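Local coordinates for viral protein F93 (Sulfolobus turreted icosahedral virus, PDB 2CO5) that probably binds DNA as a winged-helix protein, forming a dimer whose two subunits are joined by an interchain disulfide bond, at residues Tyr6-Lys16 and Glu80-Phe88. Numbering follows the deposited sequence.
Sequences YMRINYYIILK and EFEELHEFF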
ATOM      1  N   TYR B   6       3.602  -1.507  -8.022  1.00 48.38           N
ATOM      2  CA  TYR B   6       3.806  -0.194  -7.408  1.00 49.43           C
ATOM      3  C   TYR B   6       2.787   0.143  -6.308  1.00 51.83           C
ATOM      4  O   TYR B   6       2.838   1.234  -5.726  1.00 49.04           O
ATOM      5  CB  TYR B   6       3.869   0.896  -8.476  1.00 51.33           C
ATOM      6  CG  TYR B   6       5.074   0.780  -9.404  1.00 51.39           C
ATOM      7  CD1 TYR B   6       4.933   0.933 -10.779  1.00 50.90           C
ATOM      8  CD2 TYR B   6       6.355   0.518  -8.902  1.00 54.46           C
ATOM      9  CE1 TYR B   6       6.036   0.834 -11.639  1.00 51.95           C
ATOM     10  CE2 TYR B   6       7.468   0.415  -9.751  1.00 50.81           C
ATOM     11  CZ  TYR B   6       7.300   0.575 -11.119  1.00 55.45           C
ATOM     12  OH  TYR B   6       8.387   0.464 -11.967  1.00 46.56           O
ATOM     13  N   MET B   7       1.902  -0.806  -5.982  1.00 49.38           N
ATOM     14  CA  MET B   7       0.911  -0.606  -4.925  1.00 49.61           C
ATOM     15  C   MET B   7       1.552  -0.863  -3.571  1.00 48.69           C
ATOM     16  O   MET B   7       1.206  -1.794  -2.851  1.00 51.84           O
ATOM     17  CB  MET B   7      -0.335  -1.462  -5.165  1.00 44.87           C
ATOM     18  CG  MET B   7      -1.031  -1.068  -6.462  1.00 47.88           C
ATOM     19  SD  MET B   7      -2.525  -1.972  -6.864  1.00 52.67           S
ATOM     20  CE  MET B   7      -3.028  -1.116  -8.359  1.00 49.83           C
ATOM     21  N   ARG B   8       2.517  -0.010  -3.266  1.00 50.17           N
ATOM     22  CA  ARG B   8       3.237   0.007  -2.006  1.00 51.29           C
ATOM     23  C   ARG B   8       3.328   1.472  -1.606  1.00 50.80           C
ATOM     24  O   ARG B   8       3.513   2.340  -2.464  1.00 48.95           O
ATOM     25  CB  ARG B   8       4.635  -0.583  -2.184  1.00 51.12           C
ATOM     26  CG  ARG B   8       4.625  -2.035  -2.637  1.00 47.53           C
ATOM     27  CD  ARG B   8       6.009  -2.491  -3.064  1.00 58.98           C
ATOM     28  NE  ARG B   8       6.967  -2.518  -1.959  1.00 57.46           N
ATOM     29  CZ  ARG B   8       8.275  -2.739  -2.093  1.00 66.72           C
ATOM     30  NH1 ARG B   8       8.808  -2.962  -3.289  1.00 60.50           N
ATOM     31  NH2 ARG B   8       9.061  -2.739  -1.024  1.00 66.08           N
ATOM     32  N   ILE B   9       3.197   1.744  -0.314  1.00 50.05           N
ATOM     33  CA  ILE B   9       3.096   3.102   0.183  1.00 50.61           C
ATOM     34  C   ILE B   9       4.345   3.931  -0.164  1.00 49.62           C
ATOM     35  O   ILE B   9       4.239   5.113  -0.460  1.00 48.58           O
ATOM     36  CB  ILE B   9       2.786   3.117   1.706  1.00 51.94           C
ATOM     37  CG1 ILE B   9       2.030   4.395   2.083  1.00 60.50           C
ATOM     38  CG2 ILE B   9       4.055   2.930   2.545  1.00 48.21           C
ATOM     39  CD1 ILE B   9       0.649   4.477   1.461  1.00 50.27           C
ATOM     40  N   ASN B  10       5.516   3.298  -0.165  1.00 50.19           N
ATOM     41  CA  ASN B  10       6.757   4.018  -0.419  1.00 51.11           C
ATOM     42  C   ASN B  10       6.872   4.488  -1.867  1.00 52.84           C
ATOM     43  O   ASN B  10       7.425   5.559  -2.127  1.00 51.53           O
ATOM     44  CB  ASN B  10       7.964   3.174  -0.009  1.00 50.12           C
ATOM     45  CG  ASN B  10       8.213   3.196   1.492  1.00 51.49           C
ATOM     46  OD1 ASN B  10       9.054   2.454   2.009  1.00 55.11           O
ATOM     47  ND2 ASN B  10       7.503   4.062   2.195  1.00 42.88           N
ATOM     48  N   TYR B  11       6.333   3.700  -2.802  1.00 51.80           N
ATOM     49  CA  TYR B  11       6.258   4.124  -4.199  1.00 50.99           C
ATOM     50  C   TYR B  11       5.295   5.294  -4.345  1.00 50.40           C
ATOM     51  O   TYR B  11       5.606   6.264  -5.019  1.00 49.60           O
ATOM     52  CB  TYR B  11       5.818   2.979  -5.119  1.00 51.53           C
ATOM     53  CG  TYR B  11       6.905   1.980  -5.471  1.00 48.43           C
ATOM     54  CD1 TYR B  11       8.127   2.400  -5.992  1.00 46.79           C
ATOM     55  CD2 TYR B  11       6.697   0.620  -5.320  1.00 49.30           C
ATOM     56  CE1 TYR B  11       9.113   1.485  -6.341  1.00 47.89           C
ATOM     57  CE2 TYR B  11       7.678  -0.308  -5.675  1.00 49.57           C
ATOM     58  CZ  TYR B  11       8.876   0.132  -6.183  1.00 45.62           C
ATOM     59  OH  TYR B  11       9.854  -0.771  -6.513  1.00 49.06           O
ATOM     60  N   TYR B  12       4.127   5.196  -3.714  1.00 51.26           N
ATOM     61  CA  TYR B  12       3.152   6.284  -3.749  1.00 50.01           C
ATOM     62  C   TYR B  12       3.764   7.558  -3.188  1.00 49.32           C
ATOM     63  O   TYR B  12       3.659   8.622  -3.782  1.00 48.23           O
ATOM     64  CB  TYR B  12       1.891   5.926  -2.958  1.00 49.30           C
ATOM     65  CG  TYR B  12       0.923   7.084  -2.853  1.00 51.78           C
ATOM     66  CD1 TYR B  12       0.107   7.430  -3.929  1.00 57.69           C
ATOM     67  CD2 TYR B  12       0.847   7.855  -1.691  1.00 46.35           C
ATOM     68  CE1 TYR B  12      -0.770   8.501  -3.848  1.00 48.40           C
ATOM     69  CE2 TYR B  12      -0.021   8.931  -1.603  1.00 42.39           C
ATOM     70  CZ  TYR B  12      -0.828   9.250  -2.692  1.00 52.55           C
ATOM     71  OH  TYR B  12      -1.700  10.304  -2.620  1.00 47.01           O
ATOM     72  N   ILE B  13       4.420   7.435  -2.045  1.00 49.53           N
ATOM     73  CA  ILE B  13       5.048   8.572  -1.400  1.00 49.60           C
ATOM     74  C   ILE B  13       6.109   9.237  -2.284  1.00 50.69           C
ATOM     75  O   ILE B  13       6.145  10.461  -2.387  1.00 51.42           O
ATOM     76  CB  ILE B  13       5.654   8.161  -0.049  1.00 48.42           C
ATOM     77  CG1 ILE B  13       4.537   7.962   0.972  1.00 45.34           C
ATOM     78  CG2 ILE B  13       6.628   9.205   0.429  1.00 49.10           C
ATOM     79  CD1 ILE B  13       4.969   7.232   2.209  1.00 57.66           C
ATOM     80  N   ILE B  14       6.959   8.437  -2.928  1.00 49.73           N
ATOM     81  CA  ILE B  14       7.973   8.969  -3.839  1.00 48.35           C
ATOM     82  C   ILE B  14       7.327   9.755  -4.985  1.00 51.24           C
ATOM     83  O   ILE B  14       7.719  10.891  -5.260  1.00 51.22           O
ATOM     84  CB  ILE B  14       8.867   7.855  -4.432  1.00 48.93           C
ATOM     85  CG1 ILE B  14       9.810   7.293  -3.353  1.00 47.32           C
ATOM     86  CG2 ILE B  14       9.668   8.392  -5.610  1.00 47.32           C
ATOM     87  CD1 ILE B  14      10.557   6.039  -3.766  1.00 42.10           C
ATOM     88  N   LEU B  15       6.345   9.145  -5.644  1.00 50.16           N
ATOM     89  CA  LEU B  15       5.631   9.794  -6.758  1.00 51.24           C
ATOM     90  C   LEU B  15       4.880  11.054  -6.323  1.00 51.15           C
ATOM     91  O   LEU B  15       4.803  12.028  -7.072  1.00 48.36           O
ATOM     92  CB  LEU B  15       4.653   8.808  -7.418  1.00 52.28           C
ATOM     93  CG  LEU B  15       5.165   7.999  -8.618  1.00 56.63           C
ATOM     94  CD1 LEU B  15       6.643   7.724  -8.514  1.00 50.97           C
ATOM     95  CD2 LEU B  15       4.374   6.703  -8.802  1.00 49.44           C
ATOM     96  N   LYS B  16       4.317  11.026  -5.118  1.00 51.64           N
ATOM     97  CA  LYS B  16       3.555  12.160  -4.604  1.00 51.56           C
ATOM     98  C   LYS B  16       4.469  13.356  -4.343  1.00 52.43           C
ATOM     99  O   LYS B  16       4.080  14.500  -4.595  1.00 49.55           O
ATOM    100  CB  LYS B  16       2.793  11.760  -3.333  1.00 49.91           C
ATOM    101  CG  LYS B  16       1.932  12.868  -2.687  1.00 48.72           C
ATOM    102  CD  LYS B  16       0.846  13.366  -3.604  1.00 51.71           C
ATOM    103  CE  LYS B  16      -0.049  14.391  -2.906  1.00 61.06           C
ATOM    104  NZ  LYS B  16      -0.910  15.117  -3.882  1.00 74.81           N
ATOM    105  N   GLU B  80       0.834   6.663 -13.763  1.00 47.33           N
ATOM    106  CA  GLU B  80       0.962   5.680 -12.679  1.00 47.98           C
ATOM    107  C   GLU B  80       0.582   6.274 -11.331  1.00 47.85           C
ATOM    108  O   GLU B  80      -0.063   5.609 -10.517  1.00 49.87           O
ATOM    109  CB  GLU B  80       2.390   5.125 -12.606  1.00 48.27           C
ATOM    110  CG  GLU B  80       2.610   4.054 -11.519  1.00 49.91           C
ATOM    111  CD  GLU B  80       1.830   2.774 -11.775  1.00 51.35           C
ATOM    112  OE1 GLU B  80       1.816   2.299 -12.932  1.00 56.22           O
ATOM    113  OE2 GLU B  80       1.242   2.231 -10.816  1.00 50.01           O
ATOM    114  N   PHE B  81       0.983   7.520 -11.096  1.00 49.43           N
ATOM    115  CA  PHE B  81       0.627   8.220  -9.862  1.00 48.80           C
ATOM    116  C   PHE B  81      -0.887   8.346  -9.727  1.00 49.86           C
ATOM    117  O   PHE B  81      -1.447   8.102  -8.656  1.00 49.54           O
ATOM    118  CB  PHE B  81       1.264   9.615  -9.816  1.00 46.77           C
ATOM    119  CG  PHE B  81       0.700  10.499  -8.734  1.00 53.05           C
ATOM    120  CD1 PHE B  81       1.016  10.276  -7.403  1.00 46.84           C
ATOM    121  CD2 PHE B  81      -0.172  11.540  -9.048  1.00 61.46           C
ATOM    122  CE1 PHE B  81       0.485  11.082  -6.399  1.00 45.72           C
ATOM    123  CE2 PHE B  81      -0.703  12.350  -8.051  1.00 60.18           C
ATOM    124  CZ  PHE B  81      -0.375  12.120  -6.726  1.00 51.14           C
ATOM    125  N   GLU B  82      -1.538   8.735 -10.816  1.00 46.20           N
ATOM    126  CA  GLU B  82      -2.981   8.888 -10.819  1.00 47.89           C
ATOM    127  C   GLU B  82      -3.657   7.556 -10.526  1.00 48.95           C
ATOM    128  O   GLU B  82      -4.595   7.492  -9.727  1.00 49.97           O
ATOM    129  CB  GLU B  82      -3.452   9.471 -12.152  1.00 49.10           C
ATOM    130  CG  GLU B  82      -3.069  10.936 -12.332  1.00 52.21           C
ATOM    131  CD  GLU B  82      -3.376  11.483 -13.726  1.00 49.69           C
ATOM    132  OE1 GLU B  82      -4.058  10.789 -14.513  1.00 50.60           O
ATOM    133  OE2 GLU B  82      -2.924  12.608 -14.029  1.00 50.60           O
ATOM    134  N   GLU B  83      -3.165   6.491 -11.153  1.00 48.68           N
ATOM    135  CA  GLU B  83      -3.655   5.145 -10.863  1.00 51.37           C
ATOM    136  C   GLU B  83      -3.456   4.761  -9.394  1.00 50.51           C
ATOM    137  O   GLU B  83      -4.376   4.256  -8.753  1.00 50.62           O
ATOM    138  CB  GLU B  83      -2.974   4.111 -11.760  1.00 51.28           C
ATOM    139  CG  GLU B  83      -3.356   4.220 -13.226  1.00 56.58           C
ATOM    140  CD  GLU B  83      -2.828   3.062 -14.049  1.00 56.90           C
ATOM    141  OE1 GLU B  83      -3.102   1.895 -13.678  1.00 92.47           O
ATOM    142  OE2 GLU B  83      -2.145   3.318 -15.069  1.00 85.96           O
ATOM    143  N   LEU B  84      -2.258   5.001  -8.867  1.00 50.85           N
ATOM    144  CA  LEU B  84      -1.957   4.663  -7.474  1.00 49.87           C
ATOM    145  C   LEU B  84      -2.780   5.484  -6.493  1.00 51.05           C
ATOM    146  O   LEU B  84      -3.256   4.964  -5.487  1.00 48.89           O
ATOM    147  CB  LEU B  84      -0.478   4.875  -7.165  1.00 50.60           C
ATOM    148  CG  LEU B  84       0.505   3.795  -7.600  1.00 53.13           C
ATOM    149  CD1 LEU B  84       1.909   4.206  -7.175  1.00 54.08           C
ATOM    150  CD2 LEU B  84       0.132   2.449  -6.995  1.00 55.71           C
ATOM    151  N   HIS B  85      -2.919   6.772  -6.786  1.00 49.99           N
ATOM    152  CA  HIS B  85      -3.685   7.673  -5.946  1.00 48.45           C
ATOM    153  C   HIS B  85      -5.136   7.228  -5.849  1.00 48.94           C
ATOM    154  O   HIS B  85      -5.728   7.243  -4.764  1.00 49.73           O
ATOM    155  CB  HIS B  85      -3.622   9.104  -6.487  1.00 47.48           C
ATOM    156  CG  HIS B  85      -4.455  10.069  -5.708  1.00 46.26           C
ATOM    157  ND1 HIS B  85      -4.323  10.227  -4.345  1.00 60.92           N
ATOM    158  CD2 HIS B  85      -5.448  10.905  -6.091  1.00 51.53           C
ATOM    159  CE1 HIS B  85      -5.193  11.125  -3.921  1.00 53.06           C
ATOM    160  NE2 HIS B  85      -5.888  11.552  -4.961  1.00 56.54           N
ATOM    161  N   GLU B  86      -5.715   6.848  -6.980  1.00 47.98           N
ATOM    162  CA  GLU B  86      -7.099   6.382  -6.986  1.00 48.26           C
ATOM    163  C   GLU B  86      -7.218   5.063  -6.235  1.00 47.66           C
ATOM    164  O   GLU B  86      -8.163   4.864  -5.480  1.00 48.83           O
ATOM    165  CB  GLU B  86      -7.633   6.237  -8.412  1.00 47.57           C
ATOM    166  CG  GLU B  86      -7.821   7.564  -9.154  1.00 58.12           C
ATOM    167  CD  GLU B  86      -8.730   8.540  -8.424  1.00 74.54           C
ATOM    168  OE1 GLU B  86      -9.865   8.154  -8.068  1.00 53.54           O
ATOM    169  OE2 GLU B  86      -8.305   9.697  -8.211  1.00 78.05           O
ATOM    170  N   PHE B  87      -6.247   4.172  -6.426  1.00 50.59           N
ATOM    171  CA  PHE B  87      -6.246   2.888  -5.728  1.00 48.51           C
ATOM    172  C   PHE B  87      -6.234   3.080  -4.199  1.00 49.72           C
ATOM    173  O   PHE B  87      -7.105   2.556  -3.494  1.00 51.48           O
ATOM    174  CB  PHE B  87      -5.054   2.032  -6.165  1.00 45.99           C
ATOM    175  CG  PHE B  87      -4.813   0.850  -5.270  1.00 51.28           C
ATOM    176  CD1 PHE B  87      -5.588  -0.296  -5.392  1.00 56.87           C
ATOM    177  CD2 PHE B  87      -3.836   0.898  -4.285  1.00 48.76           C
ATOM    178  CE1 PHE B  87      -5.381  -1.384  -4.558  1.00 49.37           C
ATOM    179  CE2 PHE B  87      -3.619  -0.181  -3.451  1.00 50.33           C
ATOM    180  CZ  PHE B  87      -4.395  -1.327  -3.587  1.00 51.88           C
ATOM    181  N   PHE B  88      -5.258   3.833  -3.699  1.00 48.20           N
ATOM    182  CA  PHE B  88      -5.110   4.039  -2.249  1.00 48.47           C
ATOM    183  C   PHE B  88      -6.275   4.815  -1.643  1.00 48.08           C
ATOM    184  O   PHE B  88      -6.704   4.529  -0.531  1.00 50.09           O
ATOM    185  CB  PHE B  88      -3.777   4.726  -1.918  1.00 46.78           C
ATOM    186  CG  PHE B  88      -2.603   3.775  -1.855  1.00 49.82           C
ATOM    187  CD1 PHE B  88      -1.604   3.809  -2.813  1.00 47.17           C
ATOM    188  CD2 PHE B  88      -2.510   2.843  -0.834  1.00 56.80           C
ATOM    189  CE1 PHE B  88      -0.539   2.935  -2.760  1.00 48.00           C
ATOM    190  CE2 PHE B  88      -1.444   1.963  -0.774  1.00 49.79           C
ATOM    191  CZ  PHE B  88      -0.455   2.009  -1.748  1.00 45.62           C
TER
HETATM  192  O   HOH W   1       1.822  -0.862 -10.499  1.00 48.62           O
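Y12 is the knob of this helix-to-helix packing, set into a hole formed by F81, L84, H85 and F88. The contact joins the first and last helices of the winged-helix fold, 9-20 and 75-92, whose short segments here approach to 10.0 Å between axes at an angle of 126°. The Y12 side chain reaches across to helix 80-88 because its first torsion (chi1 174°) turns CG away from the backbone N, and CE1 comes 3.8 Å from F81 CE1. The two rings lie nearly parallel, 16° apart, but are slid so far that they scarcely overlap; F88 completes the aromatic cluster at a steeper tilt, its CE1 against Y12 CB. The F88 ring is sandwiched, with I9 CD1 over one face, displaced toward the rim, and F87 CD2 over the other. Further along helix 9-16, L15 CB and the bent chain of K16 pack on F81, K16 CD reaching 3.6 Å from F81 CZ.

Before the helix the chain makes an inverse gamma turn about M7, closed by R8 N bonding to Y6 O. The M7 side chain, extended beyond CG, lays SD over the middle of the F87 ring, 3.6 Å from the centroid, in a Met-aromatic contact, while CG also touches L84 CD2. Y6 meets the E80 carboxylate at its ring edge, near CD1, and a water accepts from Y6 N and donates to E80 OE2. Y6 OH hydrogen-bonds D57 OD2, and L54 of helix 44-56 packs against the same side chain. In the dimer, V92 of the second subunit packs on F88. At the polar end of the knob, Y12 OH and H85 ND1 share a hydrogen bond of 3.1 Å.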